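Local structure of lectin CEL-I, N-acetyl-D-galactosamine-specific C-type (Cucumaria echinata, 4WQQ) at residues T6-E11 / C15-N20; G64-A69 / Q131-C136; F85-T88 / K92-Y95; E102-N105 / A109-Y112. The protein binds carbohydrate with the help of calcium, being specific for galactose and N-acetylgalactosamine in its natural form and engineered here to recognise mannose. The protein carries 3 engineered substitutions. All coordinates share one frame; numbering follows the deposited sequence.

From the N terminus, interaction 1 comes first: with only three residues between its segments, it closes the hairpin of strands 9-11 and 14-23. Interaction 2 then spans 61 residues, tying the turn that follows helix 52-65 to strand 132-140, and the two contacts meet where Arg17 O lies 2.8 Å from Cys136 N, since strands 14-23 and 132-140 are sheet neighbours. The long excursion between 64-69 and 131-136 contains both remaining contacts in series. Interaction 3 folds the chain back after strand 86-87; interaction 4 closes a short calcium-binding loop ahead of strand 112-116. Those two touch through Phe85 CE1 and Pro103 CB, 3.7 Å apart; no contact crosses another along the chain.

Interaction 1: T6-E11 / C15-N20; sequences TDWEAE and CYRFFN
Arg17 meets Trp8 through its aliphatic chain rather than its charge. Its CB sits over one face of the indole, 3.6 Å from the centroid of the six-membered ring, a CH-pi contact. CG anti to the backbone N (chi1 -172°) and an extended chain carry CD past the pyrrole side, and the guanidinium ends beyond the ring with Trp8 NE1 near its plane. The two planes stand 84° apart, so this is no flat stack. Asp7 CB lies over the centre of one guanidinium face, 3.7 Å above it, and Phe19 CZ lies on the opposite face.

Among apolar contacts, Trp8 CB reaches Cys15 CB at 3.9 Å; Cys15 is itself disulfide-bonded to Cys4, and Trp8 also packs on Leu40 of the second subunit.

The backbone supplies the direct hydrogen bonds. Glu9 N donates to Tyr16 O at 2.8 Å and 170°, and Tyr16 N returns the bond to Glu9 O at 2.8 Å, making a hydrogen-bonded antiparallel pair; Ala10 and Cys15 form the next, non-hydrogen-bonded pair of this hairpin. A water extends the link, giving hydrogen bonds to Glu11 O (3.0 Å) and Tyr16 OH (2.6 Å), while Tyr16 OH also bonds Glu54 of helix 52-65.

Charge probably contributes little: Asp7 OD2 is 4.2 Å from Arg17 NH2, well out of the guanidinium plane, and no N-H points at it. Two main-chain bonds thus join these segments of the hairpin, with the indole and arginine methylenes adding hydrophobic contact and Asp7 probably only a diffuse attraction.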
loop_
_atom_site.group_PDB
_atom_site.type_symbol
_atom_site.label_atom_id
_atom_site.label_comp_id
_atom_site.label_asym_id
_atom_site.label_seq_id
_atom_site.Cartn_x
_atom_site.Cartn_y
_atom_site.Cartn_z
ATOM N N THR A 6 -4.331 -1.208 7.170
ATOM C CA THR A 6 -4.926 -1.755 8.330
ATOM C C THR A 6 -5.834 -2.962 8.002
ATOM O O THR A 6 -6.571 -2.932 7.040
ATOM C CB THR A 6 -5.728 -0.634 9.030
ATOM O OG1 THR A 6 -4.776 0.395 9.403
ATOM C CG2 THR A 6 -6.484 -1.214 10.238
ATOM N N ASP A 7 -5.760 -3.978 8.856
ATOM C CA ASP A 7 -6.446 -5.289 8.726
ATOM C C ASP A 7 -5.870 -6.215 7.656
ATOM O O ASP A 7 -6.449 -7.254 7.426
ATOM C CB ASP A 7 -7.954 -5.164 8.526
ATOM C CG ASP A 7 -8.628 -4.349 9.655
ATOM O OD1 ASP A 7 -8.315 -4.588 10.823
ATOM O OD2 ASP A 7 -9.447 -3.466 9.319
ATOM N N TRP A 8 -4.764 -5.824 7.015
ATOM C CA TRP A 8 -4.018 -6.684 6.121
ATOM C C TRP A 8 -2.687 -7.003 6.801
ATOM O O TRP A 8 -2.082 -6.167 7.525
ATOM C CB TRP A 8 -3.785 -6.028 4.773
ATOM C CG TRP A 8 -5.062 -5.705 3.985
ATOM C CD1 TRP A 8 -6.000 -4.770 4.303
ATOM C CD2 TRP A 8 -5.507 -6.323 2.765
ATOM N NE1 TRP A 8 -6.991 -4.747 3.336
ATOM C CE2 TRP A 8 -6.710 -5.698 2.387
ATOM C CE3 TRP A 8 -5.020 -7.358 1.980
ATOM C CZ2 TRP A 8 -7.442 -6.103 1.291
ATOM C CZ3 TRP A 8 -5.717 -7.702 0.828
ATOM C CH2 TRP A 8 -6.916 -7.073 0.495
ATOM N N GLU A 9 -2.263 -8.248 6.609
ATOM C CA GLU A 9 -1.010 -8.767 7.191
ATOM C C GLU A 9 0.090 -8.763 6.167
ATOM O O GLU A 9 -0.098 -9.123 5.012
ATOM C CB GLU A 9 -1.178 -10.233 7.646
ATOM C CG GLU A 9 -2.359 -10.529 8.546
ATOM C CD GLU A 9 -2.331 -9.771 9.852
ATOM O OE1 GLU A 9 -3.289 -9.037 10.119
ATOM O OE2 GLU A 9 -1.342 -9.881 10.587
ATOM N N ALA A 10 1.295 -8.417 6.622
ATOM C CA ALA A 10 2.438 -8.349 5.724
ATOM C C ALA A 10 3.188 -9.656 5.711
ATOM O O ALA A 10 3.424 -10.273 6.780
ATOM C CB ALA A 10 3.357 -7.233 6.129
ATOM N N GLU A 11 3.539 -10.075 4.528
ATOM C CA GLU A 11 4.464 -11.239 4.314
ATOM C C GLU A 11 5.175 -11.084 2.985
ATOM O O GLU A 11 4.568 -10.984 1.890
ATOM C CB GLU A 11 3.730 -12.536 4.471
ATOM C CG GLU A 11 4.354 -13.750 3.839
ATOM C CD GLU A 11 5.489 -14.332 4.673
ATOM O OE1 GLU A 11 5.636 -13.952 5.857
ATOM O OE2 GLU A 11 6.219 -15.172 4.101
ATOM N N CYS A 15 0.704 -8.083 0.916
ATOM C CA CYS A 15 -0.186 -8.060 2.024
ATOM C C CYS A 15 -1.303 -9.039 1.773
ATOM O O CYS A 15 -1.633 -9.297 0.616
ATOM C CB CYS A 15 -0.783 -6.665 2.301
ATOM S SG CYS A 15 0.427 -5.335 2.403
ATOM N N TYR A 16 -1.813 -9.604 2.827
ATOM C CA TYR A 16 -2.819 -10.659 2.787
ATOM C C TYR A 16 -3.970 -10.340 3.754
ATOM O O TYR A 16 -3.788 -9.729 4.835
ATOM C CB TYR A 16 -2.203 -12.067 3.130
ATOM C CG TYR A 16 -1.083 -12.469 2.217
ATOM C CD1 TYR A 16 0.192 -12.002 2.436
ATOM C CD2 TYR A 16 -1.276 -13.329 1.187
ATOM C CE1 TYR A 16 1.225 -12.342 1.588
ATOM C CE2 TYR A 16 -0.239 -13.717 0.339
ATOM C CZ TYR A 16 1.010 -13.209 0.539
ATOM O OH TYR A 16 2.109 -13.531 -0.261
ATOM N N ARG A 17 -5.198 -10.745 3.402
ATOM C CA ARG A 17 -6.332 -10.606 4.257
ATOM C C ARG A 17 -7.291 -11.772 4.092
ATOM O O ARG A 17 -7.761 -12.056 2.995
ATOM C CB ARG A 17 -7.075 -9.306 4.018
ATOM C CG ARG A 17 -8.184 -9.018 5.024
ATOM C CD ARG A 17 -8.564 -7.552 4.970
ATOM N NE ARG A 17 -9.729 -7.292 5.788
ATOM C CZ ARG A 17 -10.379 -6.140 5.838
ATOM N NH1 ARG A 17 -9.981 -5.113 5.100
ATOM N NH2 ARG A 17 -11.465 -6.051 6.620
ATOM N N PHE A 18 -7.559 -12.439 5.209
ATOM C CA PHE A 18 -8.506 -13.492 5.251
ATOM C C PHE A 18 -9.897 -13.034 5.643
ATOM O O PHE A 18 -10.059 -12.251 6.590
ATOM C CB PHE A 18 -8.019 -14.538 6.269
ATOM C CG PHE A 18 -9.022 -15.626 6.522
ATOM C CD1 PHE A 18 -9.392 -16.469 5.487
ATOM C CD2 PHE A 18 -9.659 -15.759 7.775
ATOM C CE1 PHE A 18 -10.339 -17.449 5.650
ATOM C CE2 PHE A 18 -10.603 -16.761 7.952
ATOM C CZ PHE A 18 -10.981 -17.582 6.913
ATOM N N PHE A 19 -10.879 -13.490 4.857
ATOM C CA PHE A 19 -12.273 -13.270 5.066
ATOM C C PHE A 19 -12.989 -14.550 5.429
ATOM O O PHE A 19 -13.159 -15.472 4.663
ATOM C CB PHE A 19 -12.908 -12.656 3.835
ATOM C CG PHE A 19 -12.436 -11.258 3.582
ATOM C CD1 PHE A 19 -13.034 -10.181 4.203
ATOM C CD2 PHE A 19 -11.337 -11.038 2.776
ATOM C CE1 PHE A 19 -12.583 -8.877 3.990
ATOM C CE2 PHE A 19 -10.887 -9.751 2.594
ATOM C CZ PHE A 19 -11.509 -8.681 3.196
ATOM N N ASN A 20 -13.452 -14.572 6.669
ATOM C CA ASN A 20 -14.049 -15.772 7.263
ATOM C C ASN A 20 -15.543 -15.824 6.982
ATOM O O ASN A 20 -16.367 -15.834 7.871
ATOM C CB ASN A 20 -13.738 -15.808 8.739
ATOM C CG ASN A 20 -13.967 -17.175 9.341
ATOM O OD1 ASN A 20 -14.135 -18.154 8.662
ATOM N ND2 ASN A 20 -13.917 -17.237 10.641
HETATM O O HOH W 1 4.656 -13.565 0.314
#

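Interaction 2: G64-A69 / Q131-C136; sequences GIDSQA and QAKYMC
Lys133 turns back toward Asp66 and Gln68 because its chain is bent at chi2 and again at chi4 (64°), which brings NZ round between the two acceptors. Asp66 meets it from the opposite direction, with CG anti to the backbone N (chi1 177°), and Lys133 CG itself lies 3.4 Å from Asp66 OD2. Lys133 NZ forms a salt bridge with Asp66 OD2 at 2.9 Å, although the hydrogen bond within it is weak. Gln68 reaches in at about a right angle to the lysine, and NZ donates to Gln68 OE1 at 2.9 Å, tilted 32° from the carbonyl plane.

The carboxylate is held from its own side as well. Gln68 N donates to Asp66 OD1 at 2.9 Å, an Asx turn that ties the carboxylate to the backbone of Gln68, the N-H meeting OD1 from above the carboxylate plane, and Trp62 NE1 of helix 52-65 bonds Asp66 OD2. A third acceptor for Lys133 NZ is Asn20 OD1 of strand 14-23.

The contact thus fastens the turn after helix 52-65 to strand 132-140 of the C-type lectin domain. With three oxygens gathered round one buried ammonium group, its charge and hydrogen-bonding needs are probably well met.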
loop_
_atom_site.group_PDB
_atom_site.type_symbol
_atom_site.label_atom_id
_atom_site.label_comp_id
_atom_site.label_asym_id
_atom_site.label_seq_id
_atom_site.Cartn_x
_atom_site.Cartn_y
_atom_site.Cartn_z
ATOM N N GLY A 64 -5.287 -20.296 11.634
ATOM C CA GLY A 64 -5.250 -19.571 12.926
ATOM C C GLY A 64 -6.504 -18.807 13.242
ATOM O O GLY A 64 -6.855 -18.555 14.414
ATOM N N ILE A 65 -7.261 -18.441 12.202
ATOM C CA ILE A 65 -8.501 -17.781 12.410
ATOM C C ILE A 65 -9.721 -18.697 12.302
ATOM O O ILE A 65 -10.726 -18.517 13.023
ATOM C CB ILE A 65 -8.574 -16.611 11.403
ATOM C CG1 ILE A 65 -7.478 -15.613 11.837
ATOM C CG2 ILE A 65 -9.929 -15.909 11.492
ATOM C CD1 ILE A 65 -7.073 -14.707 10.734
ATOM N N ASP A 66 -9.689 -19.620 11.356
ATOM C CA ASP A 66 -10.817 -20.489 11.047
ATOM C C ASP A 66 -10.463 -21.931 11.417
ATOM O O ASP A 66 -9.572 -22.574 10.828
ATOM C CB ASP A 66 -11.120 -20.366 9.547
ATOM C CG ASP A 66 -12.236 -21.274 9.063
ATOM O OD1 ASP A 66 -13.062 -21.812 9.867
ATOM O OD2 ASP A 66 -12.346 -21.432 7.803
ATOM N N SER A 67 -11.160 -22.441 12.426
ATOM C CA SER A 67 -10.953 -23.822 12.798
ATOM C C SER A 67 -11.939 -24.793 12.178
ATOM O O SER A 67 -11.902 -25.987 12.483
ATOM C CB SER A 67 -10.981 -23.928 14.336
ATOM O OG SER A 67 -12.238 -23.577 14.818
ATOM N N GLN A 68 -12.830 -24.322 11.299
ATOM C CA GLN A 68 -13.887 -25.188 10.804
ATOM C C GLN A 68 -13.354 -26.077 9.675
ATOM O O GLN A 68 -12.490 -25.652 8.948
ATOM C CB GLN A 68 -15.085 -24.385 10.313
ATOM C CG GLN A 68 -15.788 -23.536 11.343
ATOM C CD GLN A 68 -16.868 -22.694 10.723
ATOM O OE1 GLN A 68 -16.781 -22.286 9.528
ATOM N NE2 GLN A 68 -17.918 -22.389 11.531
ATOM N N ALA A 69 -13.888 -27.284 9.524
ATOM C CA ALA A 69 -13.533 -28.148 8.381
ATOM C C ALA A 69 -14.150 -27.491 7.104
ATOM O O ALA A 69 -15.244 -26.992 7.123
ATOM C CB ALA A 69 -14.026 -29.538 8.559
ATOM N N GLN A 131 -19.038 -23.555 -2.053
ATOM C CA GLN A 131 -18.732 -22.397 -1.249
ATOM C C GLN A 131 -17.535 -22.702 -0.346
ATOM O O GLN A 131 -17.306 -23.842 0.010
ATOM C CB GLN A 131 -19.952 -21.943 -0.428
ATOM C CG GLN A 131 -21.128 -21.575 -1.339
ATOM C CD GLN A 131 -22.105 -20.531 -0.846
ATOM O OE1 GLN A 131 -23.178 -20.347 -1.457
ATOM N NE2 GLN A 131 -21.799 -19.861 0.208
ATOM N N ALA A 132 -16.790 -21.649 0.014
ATOM C CA ALA A 132 -15.585 -21.715 0.766
ATOM C C ALA A 132 -15.287 -20.356 1.337
ATOM O O ALA A 132 -15.905 -19.378 0.920
ATOM C CB ALA A 132 -14.388 -22.210 -0.051
ATOM N N LYS A 133 -14.312 -20.326 2.268
ATOM C CA LYS A 133 -13.777 -19.082 2.823
ATOM C C LYS A 133 -12.853 -18.475 1.750
ATOM O O LYS A 133 -12.654 -19.126 0.725
ATOM C CB LYS A 133 -13.062 -19.323 4.136
ATOM C CG LYS A 133 -13.870 -20.139 5.113
ATOM C CD LYS A 133 -15.163 -19.478 5.549
ATOM C CE LYS A 133 -15.949 -20.424 6.528
ATOM N NZ LYS A 133 -15.179 -20.659 7.783
ATOM N N TYR A 134 -12.318 -17.275 1.943
ATOM C CA TYR A 134 -11.402 -16.749 0.929
ATOM C C TYR A 134 -10.329 -15.854 1.518
ATOM O O TYR A 134 -10.437 -15.360 2.597
ATOM C CB TYR A 134 -12.155 -16.093 -0.232
ATOM C CG TYR A 134 -12.931 -14.861 0.139
ATOM C CD1 TYR A 134 -14.190 -14.946 0.685
ATOM C CD2 TYR A 134 -12.408 -13.566 -0.139
ATOM C CE1 TYR A 134 -14.890 -13.803 0.966
ATOM C CE2 TYR A 134 -13.085 -12.436 0.154
ATOM C CZ TYR A 134 -14.325 -12.532 0.718
ATOM O OH TYR A 134 -15.088 -11.399 1.032
ATOM N N MET A 135 -9.288 -15.714 0.743
ATOM C CA MET A 135 -8.153 -14.903 1.120
ATOM C C MET A 135 -7.785 -13.975 -0.056
ATOM O O MET A 135 -7.636 -14.429 -1.206
ATOM C CB MET A 135 -7.014 -15.874 1.316
ATOM C CG MET A 135 -5.647 -15.313 1.529
ATOM S SD MET A 135 -5.273 -15.057 3.242
ATOM C CE MET A 135 -5.546 -16.652 4.138
ATOM N N CYS A 136 -7.537 -12.721 0.263
ATOM C CA CYS A 136 -7.073 -11.775 -0.724
ATOM C C CYS A 136 -5.601 -11.428 -0.531
ATOM O O CYS A 136 -5.038 -11.651 0.553
ATOM C CB CYS A 136 -7.875 -10.488 -0.661
ATOM S SG CYS A 136 -9.686 -10.741 -0.661
#

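Interaction 3: F85-T88 / K92-Y95; sequences FIWT and KVGY
Phe85 touches Val93 through its backbone: Phe85 O lies 3.5 Å from Val93 CG2. This is the turn of the C-type lectin domain in which the short strand 86-87, paired antiparallel with strand 71-77, leads back into the long loop region. The Phe85 ring leads away from Val93, meeting Trp98 and lying close to Asp78, a calcium ligand.

Ile86 comes next, its CB pointing away from the loop, and its CA is 3.9 Å from the same methyl. Trp87 carries the largest part of the contact from this side. Its CG is anti to the carbonyl carbon (chi1 -65°), which brings the pyrrole part of the indole beside the returning chain. Val93 CG2 stands over one ring face, 3.6 Å from Trp87 CD1, the two side chains crossing at about a right angle, while Lys92 O lies near the ring plane, 3.6 Å from the same CD1.

No direct hydrogen bond spans the segments; one water, in the indole plane, serves instead. It accepts from Trp87 NE1 at 3.1 Å and from Gly94 N at 3.0 Å, and gives its own hydrogen to Tyr95 O at 2.8 Å.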
loop_
_atom_site.group_PDB
_atom_site.type_symbol
_atom_site.label_atom_id
_atom_site.label_comp_id
_atom_site.label_asym_id
_atom_site.label_seq_id
_atom_site.Cartn_x
_atom_site.Cartn_y
_atom_site.Cartn_z
ATOM N N PHE A 85 -4.773 -24.538 -15.624
ATOM C CA PHE A 85 -5.111 -23.553 -14.603
ATOM C C PHE A 85 -4.256 -22.320 -14.742
ATOM O O PHE A 85 -3.088 -22.427 -15.078
ATOM C CB PHE A 85 -4.999 -24.176 -13.197
ATOM C CG PHE A 85 -6.197 -25.065 -12.851
ATOM C CD1 PHE A 85 -6.239 -26.379 -13.256
ATOM C CD2 PHE A 85 -7.314 -24.561 -12.182
ATOM C CE1 PHE A 85 -7.347 -27.172 -12.974
ATOM C CE2 PHE A 85 -8.400 -25.344 -11.898
ATOM C CZ PHE A 85 -8.434 -26.669 -12.332
ATOM N N ILE A 86 -4.867 -21.162 -14.503
ATOM C CA ILE A 86 -4.187 -19.893 -14.443
ATOM C C ILE A 86 -4.547 -19.160 -13.119
ATOM O O ILE A 86 -5.563 -19.483 -12.456
ATOM C CB ILE A 86 -4.532 -19.027 -15.658
ATOM C CG1 ILE A 86 -6.043 -18.791 -15.784
ATOM C CG2 ILE A 86 -3.914 -19.575 -16.931
ATOM C CD1 ILE A 86 -6.417 -17.718 -16.736
ATOM N N TRP A 87 -3.698 -18.164 -12.756
ATOM C CA TRP A 87 -4.037 -17.238 -11.661
ATOM C C TRP A 87 -4.795 -16.022 -12.141
ATOM O O TRP A 87 -4.401 -15.430 -13.168
ATOM C CB TRP A 87 -2.772 -16.770 -10.971
ATOM C CG TRP A 87 -1.969 -17.834 -10.233
ATOM C CD1 TRP A 87 -0.667 -18.232 -10.552
ATOM C CD2 TRP A 87 -2.344 -18.598 -9.108
ATOM N NE1 TRP A 87 -0.263 -19.180 -9.702
ATOM C CE2 TRP A 87 -1.255 -19.444 -8.791
ATOM C CE3 TRP A 87 -3.496 -18.682 -8.319
ATOM C CZ2 TRP A 87 -1.281 -20.354 -7.724
ATOM C CZ3 TRP A 87 -3.498 -19.598 -7.230
ATOM C CH2 TRP A 87 -2.422 -20.376 -6.930
ATOM N N THR A 88 -5.799 -15.602 -11.391
ATOM C CA THR A 88 -6.560 -14.418 -11.735
ATOM C C THR A 88 -5.710 -13.149 -11.785
ATOM O O THR A 88 -6.058 -12.247 -12.543
ATOM C CB THR A 88 -7.717 -14.168 -10.778
ATOM O OG1 THR A 88 -7.234 -14.083 -9.429
ATOM C CG2 THR A 88 -8.778 -15.273 -10.890
ATOM N N LYS A 92 2.291 -16.150 -13.293
ATOM C CA LYS A 92 2.402 -17.488 -13.913
ATOM C C LYS A 92 2.276 -18.595 -12.938
ATOM O O LYS A 92 2.718 -18.440 -11.790
ATOM C CB LYS A 92 3.751 -17.635 -14.679
ATOM C CG LYS A 92 3.728 -16.916 -16.016
ATOM C CD LYS A 92 5.031 -17.144 -16.803
ATOM C CE LYS A 92 5.258 -18.603 -17.219
ATOM N NZ LYS A 92 6.473 -18.769 -18.119
ATOM N N VAL A 93 1.622 -19.722 -13.318
ATOM C CA VAL A 93 1.557 -20.859 -12.413
ATOM C C VAL A 93 2.915 -21.553 -12.495
ATOM O O VAL A 93 3.337 -21.983 -13.557
ATOM C CB VAL A 93 0.411 -21.817 -12.773
ATOM C CG1 VAL A 93 0.340 -22.959 -11.792
ATOM C CG2 VAL A 93 -0.874 -21.037 -12.785
ATOM N N GLY A 94 3.664 -21.498 -11.439
ATOM C CA GLY A 94 4.885 -22.331 -11.334
ATOM C C GLY A 94 4.619 -23.375 -10.302
ATOM O O GLY A 94 4.386 -24.605 -10.591
ATOM N N TYR A 95 4.602 -22.932 -9.066
ATOM C CA TYR A 95 4.401 -23.789 -7.958
ATOM C C TYR A 95 2.992 -24.394 -7.998
ATOM O O TYR A 95 2.032 -23.708 -8.294
ATOM C CB TYR A 95 4.583 -23.015 -6.645
ATOM C CG TYR A 95 4.264 -23.706 -5.411
ATOM C CD1 TYR A 95 5.184 -24.543 -4.772
ATOM C CD2 TYR A 95 3.002 -23.556 -4.783
ATOM C CE1 TYR A 95 4.882 -25.166 -3.623
ATOM C CE2 TYR A 95 2.711 -24.200 -3.598
ATOM C CZ TYR A 95 3.662 -25.031 -3.025
ATOM O OH TYR A 95 3.398 -25.662 -1.837
HETATM O O HOH W 2 2.070 -21.026 -8.947
#

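Interaction 4: E102-N105 / A109-Y112; sequences EPNN and AEDY. Engineered in segment 102-105: Glu102 (natural residue Gln), Asn104 (natural residue Asp). With CA (calcium ion), chain F; CA (calcium ion), chain E; CA (calcium ion), chain G; MAN (alpha-D-mannopyranose), chain H.
The Asn104 amide and the Glu110 carboxylate, their planes 44° apart, turn an oxygen each to one calcium ion: Asn104 OD1 and Glu110 OE1 bind it at 2.4 Å apiece. These oxygens lie close together because they share the metal. The amide of Asn105 is met from above, for Glu110 N donates to Asn105 OD1 at 3.2 Å and 44° out of the carbonyl plane. Further along, Asp111 CB lies over one face of the Tyr112 ring, toward its rim.

Glu102 OE1 joins the first calcium at 2.5 Å, and Asn124 and Asp125 complete the protein ligands. Glu102 and Asn104 are engineered, replacing Gln and Asp; with Pro103, which follows a cis peptide bond, they spell the Glu-Pro-Asn motif of mannose-binding C-type lectins. Mannose binds the same ion through O3 (2.5 Å) and O4 (2.6 Å). Asn104 ND2 gives O3 a weak bond, Glu110 OE2 accepts one from O6, and Glu110 OE1 is additionally bonded to His106.

A second calcium takes Asn105 OD1, Glu110 O and Asp111 OD1, together with Asp78 and Glu82, so Glu110 serves one ion with its side chain and the other with its backbone. Asp111 OD1 bridges onward to a third calcium at 2.4 Å, which Asp111 OD2 also binds. One of that ion's waters donates to Asn105 OD1 at 2.6 Å.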
loop_
_atom_site.group_PDB
_atom_site.type_symbol
_atom_site.label_atom_id
_atom_site.label_comp_id
_atom_site.label_asym_id
_atom_site.label_seq_id
_atom_site.Cartn_x
_atom_site.Cartn_y
_atom_site.Cartn_z
ATOM N N GLU A 102 -6.151 -34.774 -7.534
ATOM C CA GLU A 102 -6.639 -33.501 -8.062
ATOM C C GLU A 102 -5.608 -32.943 -9.072
ATOM O O GLU A 102 -4.395 -33.266 -8.941
ATOM C CB GLU A 102 -6.808 -32.553 -6.885
ATOM C CG GLU A 102 -7.671 -33.144 -5.785
ATOM C CD GLU A 102 -9.136 -33.434 -6.157
ATOM O OE1 GLU A 102 -9.606 -32.936 -7.185
ATOM O OE2 GLU A 102 -9.860 -34.163 -5.382
ATOM N N PRO A 103 -6.037 -32.074 -9.998
ATOM C CA PRO A 103 -7.468 -31.636 -10.173
ATOM C C PRO A 103 -8.223 -32.723 -10.920
ATOM O O PRO A 103 -7.670 -33.343 -11.795
ATOM C CB PRO A 103 -7.350 -30.397 -11.068
ATOM C CG PRO A 103 -6.091 -30.571 -11.808
ATOM C CD PRO A 103 -5.157 -31.360 -10.917
ATOM N N ASN A 104 -9.418 -33.056 -10.513
ATOM C CA ASN A 104 -10.126 -34.118 -11.180
ATOM C C ASN A 104 -11.329 -33.679 -11.979
ATOM O O ASN A 104 -12.014 -34.521 -12.514
ATOM C CB ASN A 104 -10.526 -35.173 -10.161
ATOM C CG ASN A 104 -11.542 -34.698 -9.138
ATOM O OD1 ASN A 104 -11.859 -33.534 -9.041
ATOM N ND2 ASN A 104 -12.020 -35.611 -8.350
ATOM N N ASN A 105 -11.622 -32.374 -12.044
ATOM C CA ASN A 105 -12.743 -31.863 -12.845
ATOM C C ASN A 105 -14.010 -32.676 -12.595
ATOM O O ASN A 105 -14.718 -33.075 -13.523
ATOM C CB ASN A 105 -12.360 -31.814 -14.343
ATOM C CG ASN A 105 -13.239 -30.891 -15.121
ATOM O OD1 ASN A 105 -13.584 -29.739 -14.715
ATOM N ND2 ASN A 105 -13.646 -31.370 -16.284
ATOM N N ALA A 109 -17.189 -30.530 -14.136
ATOM C CA ALA A 109 -17.686 -29.239 -13.714
ATOM C C ALA A 109 -16.966 -28.679 -12.513
ATOM O O ALA A 109 -17.595 -28.324 -11.540
ATOM C CB ALA A 109 -19.167 -29.352 -13.370
ATOM N N GLU A 110 -15.648 -28.697 -12.539
ATOM C CA GLU A 110 -14.882 -28.111 -11.467
ATOM C C GLU A 110 -13.780 -27.294 -12.071
ATOM O O GLU A 110 -12.745 -27.830 -12.551
ATOM C CB GLU A 110 -14.353 -29.170 -10.488
ATOM C CG GLU A 110 -15.426 -29.919 -9.712
ATOM C CD GLU A 110 -14.844 -30.731 -8.566
ATOM O OE1 GLU A 110 -13.764 -31.367 -8.788
ATOM O OE2 GLU A 110 -15.457 -30.788 -7.457
ATOM N N ASP A 111 -13.953 -25.976 -11.979
ATOM C CA ASP A 111 -13.014 -25.068 -12.558
ATOM C C ASP A 111 -12.275 -24.120 -11.565
ATOM O O ASP A 111 -11.587 -23.218 -11.982
ATOM C CB ASP A 111 -13.665 -24.267 -13.692
ATOM C CG ASP A 111 -14.041 -25.131 -14.952
ATOM O OD1 ASP A 111 -13.715 -26.368 -15.052
ATOM O OD2 ASP A 111 -14.671 -24.530 -15.860
ATOM N N TYR A 112 -12.442 -24.309 -10.273
ATOM C CA TYR A 112 -12.088 -23.281 -9.274
ATOM C C TYR A 112 -11.244 -23.882 -8.175
ATOM O O TYR A 112 -11.661 -24.837 -7.504
ATOM C CB TYR A 112 -13.356 -22.529 -8.742
ATOM C CG TYR A 112 -14.105 -21.989 -9.888
ATOM C CD1 TYR A 112 -13.617 -20.867 -10.578
ATOM C CD2 TYR A 112 -15.188 -22.705 -10.430
ATOM C CE1 TYR A 112 -14.223 -20.415 -11.721
ATOM C CE2 TYR A 112 -15.800 -22.244 -11.592
ATOM C CZ TYR A 112 -15.334 -21.101 -12.210
ATOM O OH TYR A 112 -15.966 -20.670 -13.390
HETATM CA CA CA F . -11.863 -31.804 -7.348
HETATM CA CA CA E . -11.850 -27.835 -14.726
HETATM CA CA CA G . -14.518 -26.522 -17.325
HETATM C C1 MAN H . -14.606 -34.928 -3.282
HETATM C C2 MAN H . -13.495 -35.022 -4.286
HETATM C C3 MAN H . -13.048 -33.662 -4.801
HETATM C C4 MAN H . -14.279 -32.846 -5.160
HETATM C C5 MAN H . -15.103 -32.664 -3.864
HETATM C C6 MAN H . -16.335 -31.797 -3.954
HETATM O O1 MAN H . -13.951 -34.485 -2.125
HETATM O O2 MAN H . -14.078 -35.727 -5.349
HETATM O O3 MAN H . -12.265 -33.895 -5.967
HETATM O O4 MAN H . -13.805 -31.623 -5.691
HETATM O O5 MAN H . -15.659 -34.008 -3.606
HETATM O O6 MAN H . -16.949 -32.398 -5.077
HETATM O O HOH W 3 -15.275 -28.696 -16.456
HETATM O O HOH W 4 -10.409 -29.168 -13.435
HETATM O O HOH W 5 -13.139 -25.174 -18.559
#